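Local coordinates for mandelate racemase/muconate lactonizing enzyme family protein (Azoarcus sp., PDB 2QDE) that belongs to the mandelate racemase/muconate lactonizing enzyme family, joining an enolase-type N-terminal domain to a TIM-like barrel that holds a barium ion in this model, at residues 10-15 against 376-381; 137-142 against 325-330; 178-183 against 213-218; 286-291 against 315-320. All coordinates share one frame; numbering follows the deposited sequence.

Overall arrangement
The chain starts in the strand 5-15 of the N-terminal antiparallel sheet, and interaction 1 brings residues 376-381, near the C terminus, back against it. Nearly the whole protein therefore lies between these two segments, including the other three contacts. Interaction 2 opens on the first barrel strand, at 137-142, and closes at 325-330, where the chain comes back past that strand after the parallel barrel strands. Inside that span lie two shorter loops, one after the other. Interaction 3 packs the helix 172-186 on the turn leading into strand 220-221; interaction 4 packs the end of helix 277-290 on the loop 315-320. None of the four loops cross.

Interaction 1 (10-15 against 376-381); sequences VIPIST and RLVTPG
Ile13 and Val378 face each other across a single beta bridge, their CA atoms 4.2 Å apart, where the end of helix 371-377 and the turn after it dock on a strand of the N-terminal sheet. The bridge is flanked by two backbone bonds. Ser14 N donates to Leu377 O over 2.8 Å, the donor almost in line with the carbonyl (C=O...N 162°). Thr379 N donates to Pro12 O at 2.9 Å, coming from well above the plane of that carbonyl. Both acceptors also receive a CA-H: Val378 CA lies 3.2 Å from Pro12 O, and Ile13 CA lies 3.3 Å from Leu377 O. On its other edge the strand is already engaged, since Ile11, Ile13 and Thr15 bond through their backbones to strand 31-40; the segment 376-381 takes the Pro12 carbonyl and the Ser14 N-H.

Apolar contacts flank the bridge. The side chains of Ile11 and Val378 cross at about a right angle, CG2 to CG2, and Leu377 sets its CB near that of Ile13 while its CD1 lies by the Thr15 hydroxyl.

The hydroxyls form a chain of hydrogen bonds. Gln62 NE2, from helix 62-78, bonds to Thr379 OG1, and Ser14 OG is bonded in turn to Asp32 OD1, so both buried oxygens have partners beyond this contact. Ser14 carries OG beside its own backbone N (chi1 -67°), which brings it within 3.3 Å of Thr379 CG2. The link in the middle is the bond that Thr379 OG1 donates to Ser14 OG, 2.8 Å long.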
loop_
_atom_site.group_PDB
_atom_site.type_symbol
_atom_site.label_atom_id
_atom_site.label_comp_id
_atom_site.label_asym_id
_atom_site.label_seq_id
_atom_site.Cartn_x
_atom_site.Cartn_y
_atom_site.Cartn_z
ATOM N N VAL A 10 47.860 -14.857 -2.203
ATOM C CA VAL A 10 46.794 -15.258 -3.119
ATOM C C VAL A 10 47.377 -16.008 -4.310
ATOM O O VAL A 10 48.184 -15.462 -5.058
ATOM C CB VAL A 10 46.009 -14.036 -3.635
ATOM C CG1 VAL A 10 44.914 -14.491 -4.586
ATOM C CG2 VAL A 10 45.409 -13.276 -2.463
ATOM N N ILE A 11 46.955 -17.258 -4.474
ATOM C CA ILE A 11 47.433 -18.130 -5.542
ATOM C C ILE A 11 46.377 -18.386 -6.612
ATOM O O ILE A 11 45.317 -18.951 -6.327
ATOM C CB ILE A 11 47.845 -19.509 -4.975
ATOM C CG1 ILE A 11 48.768 -19.325 -3.772
ATOM C CG2 ILE A 11 48.504 -20.345 -6.060
ATOM C CD1 ILE A 11 48.994 -20.589 -2.993
ATOM N N PRO A 12 46.658 -17.991 -7.866
ATOM C CA PRO A 12 45.696 -18.209 -8.952
ATOM C C PRO A 12 45.834 -19.628 -9.512
ATOM O O PRO A 12 46.909 -20.019 -9.971
ATOM C CB PRO A 12 46.096 -17.150 -9.970
ATOM C CG PRO A 12 47.597 -17.137 -9.833
ATOM C CD PRO A 12 47.811 -17.192 -8.328
ATOM N N ILE A 13 44.755 -20.403 -9.461
ATOM C CA ILE A 13 44.794 -21.763 -9.978
ATOM C C ILE A 13 43.755 -22.040 -11.060
ATOM O O ILE A 13 42.717 -21.371 -11.152
ATOM C CB ILE A 13 44.606 -22.820 -8.851
ATOM C CG1 ILE A 13 43.291 -22.577 -8.114
ATOM C CG2 ILE A 13 45.780 -22.771 -7.877
ATOM C CD1 ILE A 13 42.885 -23.741 -7.195
ATOM N N SER A 14 44.057 -23.025 -11.892
ATOM C CA SER A 14 43.158 -23.435 -12.959
ATOM C C SER A 14 43.031 -24.951 -12.842
ATOM O O SER A 14 44.005 -25.675 -13.026
ATOM C CB SER A 14 43.732 -23.049 -14.326
ATOM O OG SER A 14 43.769 -21.641 -14.492
ATOM N N THR A 15 41.828 -25.423 -12.529
ATOM C CA THR A 15 41.591 -26.853 -12.359
ATOM C C THR A 15 40.823 -27.502 -13.510
ATOM O O THR A 15 39.697 -27.122 -13.815
ATOM C CB THR A 15 40.829 -27.118 -11.051
ATOM O OG1 THR A 15 41.513 -26.478 -9.973
ATOM C CG2 THR A 15 40.741 -28.610 -10.772
ATOM N N ARG A 376 51.335 -27.274 -9.332
ATOM C CA ARG A 376 51.078 -27.755 -10.684
ATOM C C ARG A 376 49.841 -27.126 -11.324
ATOM O O ARG A 376 49.752 -27.041 -12.550
ATOM C CB ARG A 376 50.932 -29.286 -10.702
ATOM C CG ARG A 376 52.244 -30.045 -10.550
ATOM C CD ARG A 376 52.091 -31.521 -10.897
ATOM N NE ARG A 376 51.401 -32.288 -9.864
ATOM C CZ ARG A 376 51.948 -32.627 -8.700
ATOM N NH1 ARG A 376 53.204 -32.267 -8.417
ATOM N NH2 ARG A 376 51.245 -33.323 -7.812
ATOM N N LEU A 377 48.895 -26.672 -10.504
ATOM C CA LEU A 377 47.669 -26.083 -11.042
ATOM C C LEU A 377 47.665 -24.562 -11.186
ATOM O O LEU A 377 46.667 -23.991 -11.620
ATOM C CB LEU A 377 46.456 -26.512 -10.204
ATOM C CG LEU A 377 46.123 -28.014 -10.128
ATOM C CD1 LEU A 377 44.801 -28.196 -9.391
ATOM C CD2 LEU A 377 46.016 -28.622 -11.516
ATOM N N VAL A 378 48.763 -23.902 -10.829
ATOM C CA VAL A 378 48.822 -22.450 -10.962
ATOM C C VAL A 378 48.507 -22.068 -12.411
ATOM O O VAL A 378 49.035 -22.657 -13.349
ATOM C CB VAL A 378 50.212 -21.911 -10.555
ATOM C CG1 VAL A 378 50.275 -20.390 -10.742
ATOM C CG2 VAL A 378 50.490 -22.276 -9.104
ATOM N N THR A 379 47.618 -21.092 -12.579
ATOM C CA THR A 379 47.190 -20.630 -13.893
ATOM C C THR A 379 48.362 -20.200 -14.781
ATOM O O THR A 379 49.184 -19.372 -14.386
ATOM C CB THR A 379 46.206 -19.437 -13.753
ATOM O OG1 THR A 379 45.113 -19.813 -12.902
ATOM C CG2 THR A 379 45.666 -19.025 -15.115
ATOM N N PRO A 380 48.451 -20.765 -15.999
ATOM C CA PRO A 380 49.535 -20.422 -16.929
ATOM C C PRO A 380 49.625 -18.917 -17.164
ATOM O O PRO A 380 48.605 -18.259 -17.380
ATOM C CB PRO A 380 49.151 -21.174 -18.203
ATOM C CG PRO A 380 48.446 -22.395 -17.673
ATOM C CD PRO A 380 47.584 -21.816 -16.566
ATOM N N GLY A 381 50.841 -18.379 -17.117
ATOM C CA GLY A 381 51.041 -16.956 -17.335
ATOM C C GLY A 381 50.817 -16.114 -16.093
ATOM O O GLY A 381 51.011 -14.897 -16.111
#

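Interaction 2 (137-142 against 325-330); sequences LGLVLG and ENAGPL
Glu325 reaches over Gly138 to Val140 on the first strand of the TIM-like barrel, and from there the segment 325-330 slants away from the strand into the short helix 328-332. Glu325 CG lies anti to the backbone N (chi1 -160°) and the chain stays extended beyond it. Glu325 CG thus passes 4.0 Å from Gly138 O, and the carboxylate arrives against a methyl: Glu325 OE2 sits only 3.0 Å from Val140 CG2, a tight fit. The same oxygen has a long, weak ion pair with Lys165 of the neighbouring strand, and the side chain lies about 7 Å from the barium ion held by Asp195, Asn197, Glu221 and Asp246.

Asn326 turns its side chain away from the strand, its ND2 bonded to Ala306 O. The Asn326 backbone N lies 4.0 Å from Leu137 CD2. No hydrogen bond joins the two segments, and two carbonyl oxygens buried here, Gly138 O and Asn326 O, find no partner in the model.

At Ala327, the N-cap of the helix, contact becomes purely apolar. Its methyl points at the strand, and Leu139, although its CB heads away, bends back to meet it, with an unstaggered chi1 of -136°. One turn on, Leu330 approaches the same branch while also touching Phe161 and Phe352. Leu139 CD1 is thereby shared, 3.6 Å from Ala327 CB and 4.3 Å from Leu330 CD1.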
loop_
_atom_site.group_PDB
_atom_site.type_symbol
_atom_site.label_atom_id
_atom_site.label_comp_id
_atom_site.label_asym_id
_atom_site.label_seq_id
_atom_site.Cartn_x
_atom_site.Cartn_y
_atom_site.Cartn_z
ATOM N N LEU A 137 22.057 -34.410 0.201
ATOM C CA LEU A 137 22.317 -33.647 -1.008
ATOM C C LEU A 137 21.449 -33.980 -2.213
ATOM O O LEU A 137 20.871 -35.062 -2.319
ATOM C CB LEU A 137 23.778 -33.827 -1.428
ATOM C CG LEU A 137 24.886 -33.418 -0.458
ATOM C CD1 LEU A 137 26.228 -33.960 -0.970
ATOM C CD2 LEU A 137 24.924 -31.898 -0.324
ATOM N N GLY A 138 21.391 -33.012 -3.120
ATOM C CA GLY A 138 20.680 -33.138 -4.376
ATOM C C GLY A 138 21.773 -32.804 -5.378
ATOM O O GLY A 138 22.838 -32.340 -4.965
ATOM N N LEU A 139 21.548 -33.006 -6.673
ATOM C CA LEU A 139 22.608 -32.717 -7.640
ATOM C C LEU A 139 22.133 -32.158 -8.972
ATOM O O LEU A 139 21.061 -32.525 -9.461
ATOM C CB LEU A 139 23.409 -33.993 -7.901
ATOM C CG LEU A 139 24.931 -33.892 -7.948
ATOM C CD1 LEU A 139 25.462 -33.527 -6.563
ATOM C CD2 LEU A 139 25.505 -35.232 -8.409
ATOM N N VAL A 140 22.939 -31.270 -9.553
ATOM C CA VAL A 140 22.636 -30.664 -10.851
ATOM C C VAL A 140 23.225 -31.573 -11.931
ATOM O O VAL A 140 24.352 -32.037 -11.791
ATOM C CB VAL A 140 23.306 -29.278 -11.008
ATOM C CG1 VAL A 140 22.844 -28.625 -12.305
ATOM C CG2 VAL A 140 22.970 -28.397 -9.831
ATOM N N LEU A 141 22.488 -31.810 -13.010
ATOM C CA LEU A 141 22.990 -32.683 -14.070
ATOM C C LEU A 141 23.685 -31.922 -15.202
ATOM O O LEU A 141 23.437 -30.734 -15.420
ATOM C CB LEU A 141 21.847 -33.526 -14.648
ATOM C CG LEU A 141 20.994 -34.310 -13.645
ATOM C CD1 LEU A 141 19.985 -35.161 -14.409
ATOM C CD2 LEU A 141 21.872 -35.192 -12.769
ATOM N N GLY A 142 24.557 -32.624 -15.921
ATOM C CA GLY A 142 25.274 -32.007 -17.022
ATOM C C GLY A 142 24.457 -31.974 -18.297
ATOM O O GLY A 142 23.536 -32.775 -18.480
ATOM N N GLU A 325 23.050 -28.564 -1.881
ATOM C CA GLU A 325 23.635 -28.742 -3.200
ATOM C C GLU A 325 25.107 -28.333 -3.276
ATOM O O GLU A 325 25.583 -27.880 -4.317
ATOM C CB GLU A 325 22.824 -27.922 -4.199
ATOM C CG GLU A 325 22.975 -28.352 -5.628
ATOM C CD GLU A 325 22.735 -27.211 -6.587
ATOM O OE1 GLU A 325 23.561 -26.265 -6.600
ATOM O OE2 GLU A 325 21.721 -27.254 -7.322
ATOM N N ASN A 326 25.827 -28.497 -2.174
ATOM C CA ASN A 326 27.238 -28.138 -2.115
ATOM C C ASN A 326 28.083 -29.358 -2.506
ATOM O O ASN A 326 28.551 -30.087 -1.642
ATOM C CB ASN A 326 27.559 -27.671 -0.690
ATOM C CG ASN A 326 29.028 -27.342 -0.486
ATOM O OD1 ASN A 326 29.622 -26.573 -1.241
ATOM N ND2 ASN A 326 29.616 -27.918 0.560
ATOM N N ALA A 327 28.280 -29.573 -3.808
ATOM C CA ALA A 327 29.036 -30.739 -4.280
ATOM C C ALA A 327 30.081 -30.450 -5.361
ATOM O O ALA A 327 30.242 -31.232 -6.304
ATOM C CB ALA A 327 28.058 -31.807 -4.780
ATOM N N GLY A 328 30.795 -29.338 -5.215
ATOM C CA GLY A 328 31.809 -28.968 -6.188
ATOM C C GLY A 328 32.763 -30.088 -6.571
ATOM O O GLY A 328 32.991 -30.312 -7.763
ATOM N N PRO A 329 33.340 -30.809 -5.593
ATOM C CA PRO A 329 34.274 -31.907 -5.863
ATOM C C PRO A 329 33.729 -33.004 -6.782
ATOM O O PRO A 329 34.474 -33.567 -7.586
ATOM C CB PRO A 329 34.600 -32.434 -4.466
ATOM C CG PRO A 329 34.515 -31.195 -3.615
ATOM C CD PRO A 329 33.230 -30.571 -4.143
ATOM N N LEU A 330 32.439 -33.313 -6.665
ATOM C CA LEU A 330 31.844 -34.353 -7.502
ATOM C C LEU A 330 31.760 -33.918 -8.965
ATOM O O LEU A 330 31.840 -34.748 -9.867
ATOM C CB LEU A 330 30.447 -34.735 -6.990
ATOM C CG LEU A 330 30.345 -35.218 -5.538
ATOM C CD1 LEU A 330 28.910 -35.645 -5.240
ATOM C CD2 LEU A 330 31.292 -36.381 -5.308
#

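Interaction 3 (178-183 against 213-218); sequences MVAEVR and EKYNLS
Tyr215 lays its ring against Ala180 on the helix 172-186, one of the outer helices of the barrel. The close part is here. Ala180 CA stands over one ring face, 4.1 Å from the centroid in a CH-pi contact, and its CB reaches the phenol end, 3.5 Å from Tyr215 OH. Val179 meets the base of the same side chain, with CG1 3.7 Å from Tyr215 CB. This methyl, anti to its own backbone N (chi1 173°), also touches Leu217 CD2 at 3.8 Å, and the same valine packs on Ile194 and Leu166 of the barrel strands.

Toward solvent the contact thins out. Lys214 is exposed and covers the opposite face of the tyrosine with its CG, while Asn216 barely grazes the helix.

Arg183 supplies the polar link. Bent at chi2 and chi3, it presents the edge of its guanidinium to the loop 213-218. Arg183 NH1 donates to Tyr215 O at 2.8 Å, a bond of doubtful geometry because that oxygen sits too close to a neighbouring atom in the model. The bonds from NH2 to the carbonyls of Val190 and Gly187 are firmer. A positive charge facing carbonyl oxygens would be expected to favour these bonds.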
loop_
_atom_site.group_PDB
_atom_site.type_symbol
_atom_site.label_atom_id
_atom_site.label_comp_id
_atom_site.label_asym_id
_atom_site.label_seq_id
_atom_site.Cartn_x
_atom_site.Cartn_y
_atom_site.Cartn_z
ATOM N N MET A 178 13.925 -31.906 -22.699
ATOM C CA MET A 178 14.781 -32.334 -21.591
ATOM C C MET A 178 13.951 -32.778 -20.388
ATOM O O MET A 178 14.110 -33.896 -19.886
ATOM C CB MET A 178 15.721 -31.190 -21.186
ATOM C CG MET A 178 16.634 -31.486 -19.996
ATOM S SD MET A 178 17.718 -30.070 -19.575
ATOM C CE MET A 178 16.561 -28.980 -18.741
ATOM N N VAL A 179 13.057 -31.896 -19.941
ATOM C CA VAL A 179 12.201 -32.177 -18.792
ATOM C C VAL A 179 11.262 -33.342 -19.063
ATOM O O VAL A 179 11.076 -34.209 -18.205
ATOM C CB VAL A 179 11.375 -30.914 -18.395
ATOM C CG1 VAL A 179 10.365 -31.255 -17.311
ATOM C CG2 VAL A 179 12.312 -29.827 -17.896
ATOM N N ALA A 180 10.668 -33.365 -20.254
ATOM C CA ALA A 180 9.751 -34.440 -20.612
ATOM C C ALA A 180 10.422 -35.795 -20.418
ATOM O O ALA A 180 9.888 -36.670 -19.733
ATOM C CB ALA A 180 9.297 -34.283 -22.062
ATOM N N GLU A 181 11.599 -35.958 -21.022
ATOM C CA GLU A 181 12.354 -37.206 -20.928
ATOM C C GLU A 181 12.792 -37.549 -19.502
ATOM O O GLU A 181 12.541 -38.657 -19.015
ATOM C CB GLU A 181 13.579 -37.142 -21.848
ATOM C CG GLU A 181 14.644 -38.197 -21.542
ATOM C CD GLU A 181 14.210 -39.617 -21.893
ATOM O OE1 GLU A 181 13.008 -39.829 -22.183
ATOM O OE2 GLU A 181 15.079 -40.523 -21.869
ATOM N N VAL A 182 13.448 -36.609 -18.829
ATOM C CA VAL A 182 13.903 -36.857 -17.468
ATOM C C VAL A 182 12.747 -37.264 -16.545
ATOM O O VAL A 182 12.877 -38.214 -15.764
ATOM C CB VAL A 182 14.613 -35.619 -16.884
ATOM C CG1 VAL A 182 15.090 -35.909 -15.469
ATOM C CG2 VAL A 182 15.792 -35.238 -17.768
ATOM N N ARG A 183 11.621 -36.558 -16.639
ATOM C CA ARG A 183 10.452 -36.861 -15.810
ATOM C C ARG A 183 9.938 -38.283 -16.020
ATOM O O ARG A 183 9.592 -38.972 -15.057
ATOM C CB ARG A 183 9.308 -35.886 -16.117
ATOM C CG ARG A 183 7.993 -36.186 -15.384
ATOM C CD ARG A 183 7.818 -35.313 -14.150
ATOM N NE ARG A 183 8.421 -35.901 -12.966
ATOM C CZ ARG A 183 8.674 -35.245 -11.835
ATOM N NH1 ARG A 183 8.381 -33.954 -11.714
ATOM N NH2 ARG A 183 9.220 -35.891 -10.816
ATOM N N GLU A 213 4.089 -27.018 -16.701
ATOM C CA GLU A 213 3.248 -27.401 -15.573
ATOM C C GLU A 213 2.808 -28.863 -15.566
ATOM O O GLU A 213 2.654 -29.452 -14.500
ATOM C CB GLU A 213 2.024 -26.470 -15.476
ATOM C CG GLU A 213 2.417 -25.009 -15.200
ATOM C CD GLU A 213 1.235 -24.070 -14.991
ATOM O OE1 GLU A 213 0.235 -24.187 -15.734
ATOM O OE2 GLU A 213 1.318 -23.199 -14.090
ATOM N N LYS A 214 2.627 -29.462 -16.738
ATOM C CA LYS A 214 2.195 -30.856 -16.792
ATOM C C LYS A 214 3.262 -31.826 -16.266
ATOM O O LYS A 214 2.964 -32.999 -15.987
ATOM C CB LYS A 214 1.802 -31.239 -18.225
ATOM C CG LYS A 214 2.958 -31.373 -19.202
ATOM C CD LYS A 214 2.430 -31.671 -20.601
ATOM C CE LYS A 214 1.649 -30.478 -21.141
ATOM N NZ LYS A 214 0.770 -30.821 -22.306
ATOM N N TYR A 215 4.494 -31.338 -16.115
ATOM C CA TYR A 215 5.579 -32.180 -15.621
ATOM C C TYR A 215 5.772 -32.098 -14.110
ATOM O O TYR A 215 6.631 -32.776 -13.550
ATOM C CB TYR A 215 6.878 -31.832 -16.352
ATOM C CG TYR A 215 6.755 -32.027 -17.842
ATOM C CD1 TYR A 215 6.501 -33.290 -18.376
ATOM C CD2 TYR A 215 6.835 -30.946 -18.718
ATOM C CE1 TYR A 215 6.324 -33.478 -19.742
ATOM C CE2 TYR A 215 6.661 -31.121 -20.095
ATOM C CZ TYR A 215 6.405 -32.390 -20.595
ATOM O OH TYR A 215 6.222 -32.572 -21.948
ATOM N N ASN A 216 4.960 -31.271 -13.458
ATOM C CA ASN A 216 4.995 -31.098 -12.004
ATOM C C ASN A 216 6.353 -30.847 -11.368
ATOM O O ASN A 216 6.726 -31.516 -10.409
ATOM C CB ASN A 216 4.354 -32.306 -11.319
ATOM C CG ASN A 216 2.899 -32.458 -11.671
ATOM O OD1 ASN A 216 2.549 -32.638 -12.840
ATOM N ND2 ASN A 216 2.032 -32.384 -10.663
ATOM N N LEU A 217 7.089 -29.876 -11.888
ATOM C CA LEU A 217 8.391 -29.545 -11.324
ATOM C C LEU A 217 8.167 -28.994 -9.909
ATOM O O LEU A 217 7.201 -28.265 -9.664
ATOM C CB LEU A 217 9.076 -28.497 -12.203
ATOM C CG LEU A 217 9.312 -28.916 -13.661
ATOM C CD1 LEU A 217 9.742 -27.714 -14.496
ATOM C CD2 LEU A 217 10.367 -30.015 -13.709
ATOM N N SER A 218 9.049 -29.340 -8.977
ATOM C CA SER A 218 8.900 -28.854 -7.611
ATOM C C SER A 218 9.071 -27.338 -7.534
ATOM O O SER A 218 8.553 -26.697 -6.619
ATOM C CB SER A 218 9.901 -29.538 -6.674
ATOM O OG SER A 218 11.232 -29.162 -6.978
#

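Interaction 4 (286-291 against 315-320); sequences LARLAN and ANDWIA
Trp318 spreads its indole over the last turn of helix 277-290, where Arg288 CA stands above the six-membered ring, 3.6 Å from its centroid and 13° off the normal. The aliphatic start of the arginine extends this CH-pi contact: Arg288 CG lies 3.7 Å from Trp318 CE3. Ala287 C lies over the same face near its rim, and Ala287 CB stands just beyond the pyrrole rim, 4.0 Å from Trp318 NE1, which gives its hydrogen to Leu292 O. At the far rim Asn291 OD1 lies in the ring plane, 3.5 Å from Trp318 CH2.

Arg288 bends at chi3 (-71°), which carries its guanidinium to Asp317; Trp318 CE3 lies over one face of that group, inclined 65° to the indole. Arg288 NH2 donates to Asp317 OD2 at 3.1 Å in a salt bridge, the two flat groups nearly coplanar, and the carboxylate accepts with its anti lone pair.

In the barrel fold this joins the C-terminal end of helix 277-290 to the loop after the next outer helix, 303-315. The helix closes in a Schellman motif at Asn291, whose ND2 is bonded to Asp228 of a neighbouring subunit. In the loop, Asn316 OD1 accepts from Ile319 N in an Asx motif, while Asp317 N bonds to Glu87 of another neighbouring subunit.

One water accepts from Arg288 NH2 at 2.9 Å and from Trp318 N at 3.1 Å.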
loop_
_atom_site.group_PDB
_atom_site.type_symbol
_atom_site.label_atom_id
_atom_site.label_comp_id
_atom_site.label_asym_id
_atom_site.label_seq_id
_atom_site.Cartn_x
_atom_site.Cartn_y
_atom_site.Cartn_z
ATOM N N LEU A 286 17.565 -13.774 8.022
ATOM C CA LEU A 286 16.453 -13.218 7.263
ATOM C C LEU A 286 15.637 -14.355 6.648
ATOM O O LEU A 286 14.411 -14.276 6.584
ATOM C CB LEU A 286 16.972 -12.279 6.169
ATOM C CG LEU A 286 17.042 -10.791 6.530
ATOM C CD1 LEU A 286 17.772 -10.574 7.855
ATOM C CD2 LEU A 286 17.745 -10.051 5.410
ATOM N N ALA A 287 16.316 -15.413 6.209
ATOM C CA ALA A 287 15.639 -16.569 5.612
ATOM C C ALA A 287 14.719 -17.217 6.646
ATOM O O ALA A 287 13.602 -17.629 6.330
ATOM C CB ALA A 287 16.664 -17.589 5.116
ATOM N N ARG A 288 15.207 -17.307 7.880
ATOM C CA ARG A 288 14.446 -17.885 8.986
ATOM C C ARG A 288 13.204 -17.044 9.269
ATOM O O ARG A 288 12.114 -17.572 9.472
ATOM C CB ARG A 288 15.324 -17.953 10.239
ATOM C CG ARG A 288 14.570 -18.188 11.537
ATOM C CD ARG A 288 15.481 -17.980 12.736
ATOM N NE ARG A 288 16.471 -19.044 12.878
ATOM C CZ ARG A 288 16.192 -20.270 13.317
ATOM N NH1 ARG A 288 14.950 -20.589 13.661
ATOM N NH2 ARG A 288 17.153 -21.179 13.414
ATOM N N LEU A 289 13.386 -15.729 9.279
ATOM C CA LEU A 289 12.295 -14.797 9.527
ATOM C C LEU A 289 11.222 -14.938 8.445
ATOM O O LEU A 289 10.028 -14.760 8.711
ATOM C CB LEU A 289 12.834 -13.362 9.541
ATOM C CG LEU A 289 11.807 -12.231 9.615
ATOM C CD1 LEU A 289 11.089 -12.263 10.956
ATOM C CD2 LEU A 289 12.515 -10.900 9.417
ATOM N N ALA A 290 11.651 -15.257 7.227
ATOM C CA ALA A 290 10.727 -15.421 6.105
ATOM C C ALA A 290 10.067 -16.799 6.102
ATOM O O ALA A 290 9.123 -17.044 5.347
ATOM C CB ALA A 290 11.465 -15.208 4.798
ATOM N N ASN A 291 10.575 -17.691 6.948
ATOM C CA ASN A 291 10.076 -19.053 7.040
ATOM C C ASN A 291 10.143 -19.729 5.670
ATOM O O ASN A 291 9.259 -20.501 5.296
ATOM C CB ASN A 291 8.636 -19.061 7.578
ATOM C CG ASN A 291 8.150 -20.460 7.917
ATOM O OD1 ASN A 291 8.936 -21.317 8.313
ATOM N ND2 ASN A 291 6.846 -20.691 7.775
ATOM N N ALA A 315 25.988 -26.873 10.841
ATOM C CA ALA A 315 25.827 -26.117 12.076
ATOM C C ALA A 315 24.592 -25.220 12.156
ATOM O O ALA A 315 23.901 -25.207 13.177
ATOM C CB ALA A 315 27.082 -25.279 12.341
ATOM N N ASN A 316 24.319 -24.470 11.090
ATOM C CA ASN A 316 23.186 -23.543 11.086
ATOM C C ASN A 316 21.836 -24.241 11.195
ATOM O O ASN A 316 21.411 -24.962 10.295
ATOM C CB ASN A 316 23.244 -22.654 9.842
ATOM C CG ASN A 316 22.192 -21.570 9.855
ATOM O OD1 ASN A 316 21.089 -21.758 9.348
ATOM N ND2 ASN A 316 22.525 -20.430 10.450
ATOM N N ASP A 317 21.169 -24.002 12.317
ATOM C CA ASP A 317 19.881 -24.609 12.613
ATOM C C ASP A 317 18.829 -24.461 11.517
ATOM O O ASP A 317 18.119 -25.411 11.192
ATOM C CB ASP A 317 19.329 -24.041 13.916
ATOM C CG ASP A 317 18.084 -24.760 14.367
ATOM O OD1 ASP A 317 18.178 -25.974 14.659
ATOM O OD2 ASP A 317 17.017 -24.118 14.418
ATOM N N TRP A 318 18.736 -23.272 10.939
ATOM C CA TRP A 318 17.754 -23.047 9.901
ATOM C C TRP A 318 18.010 -23.838 8.629
ATOM O O TRP A 318 17.113 -24.497 8.117
ATOM C CB TRP A 318 17.663 -21.566 9.541
ATOM C CG TRP A 318 16.542 -21.336 8.581
ATOM C CD1 TRP A 318 16.633 -21.143 7.230
ATOM C CD2 TRP A 318 15.148 -21.388 8.889
ATOM N NE1 TRP A 318 15.375 -21.074 6.676
ATOM C CE2 TRP A 318 14.445 -21.222 7.674
ATOM C CE3 TRP A 318 14.423 -21.561 10.077
ATOM C CZ2 TRP A 318 13.044 -21.225 7.612
ATOM C CZ3 TRP A 318 13.028 -21.565 10.018
ATOM C CH2 TRP A 318 12.356 -21.397 8.790
ATOM N N ILE A 319 19.230 -23.779 8.114
ATOM C CA ILE A 319 19.518 -24.476 6.878
ATOM C C ILE A 319 19.645 -25.990 7.042
ATOM O O ILE A 319 19.532 -26.732 6.064
ATOM C CB ILE A 319 20.781 -23.892 6.197
ATOM C CG1 ILE A 319 20.746 -24.205 4.697
ATOM C CG2 ILE A 319 22.033 -24.452 6.843
ATOM C CD1 ILE A 319 21.718 -23.390 3.876
ATOM N N ALA A 320 19.850 -26.446 8.276
ATOM C CA ALA A 320 19.975 -27.875 8.557
ATOM C C ALA A 320 18.658 -28.622 8.320
ATOM O O ALA A 320 18.589 -29.839 8.485
ATOM C CB ALA A 320 20.444 -28.090 10.001
HETATM O O HOH W 1 19.868 -20.763 12.380
#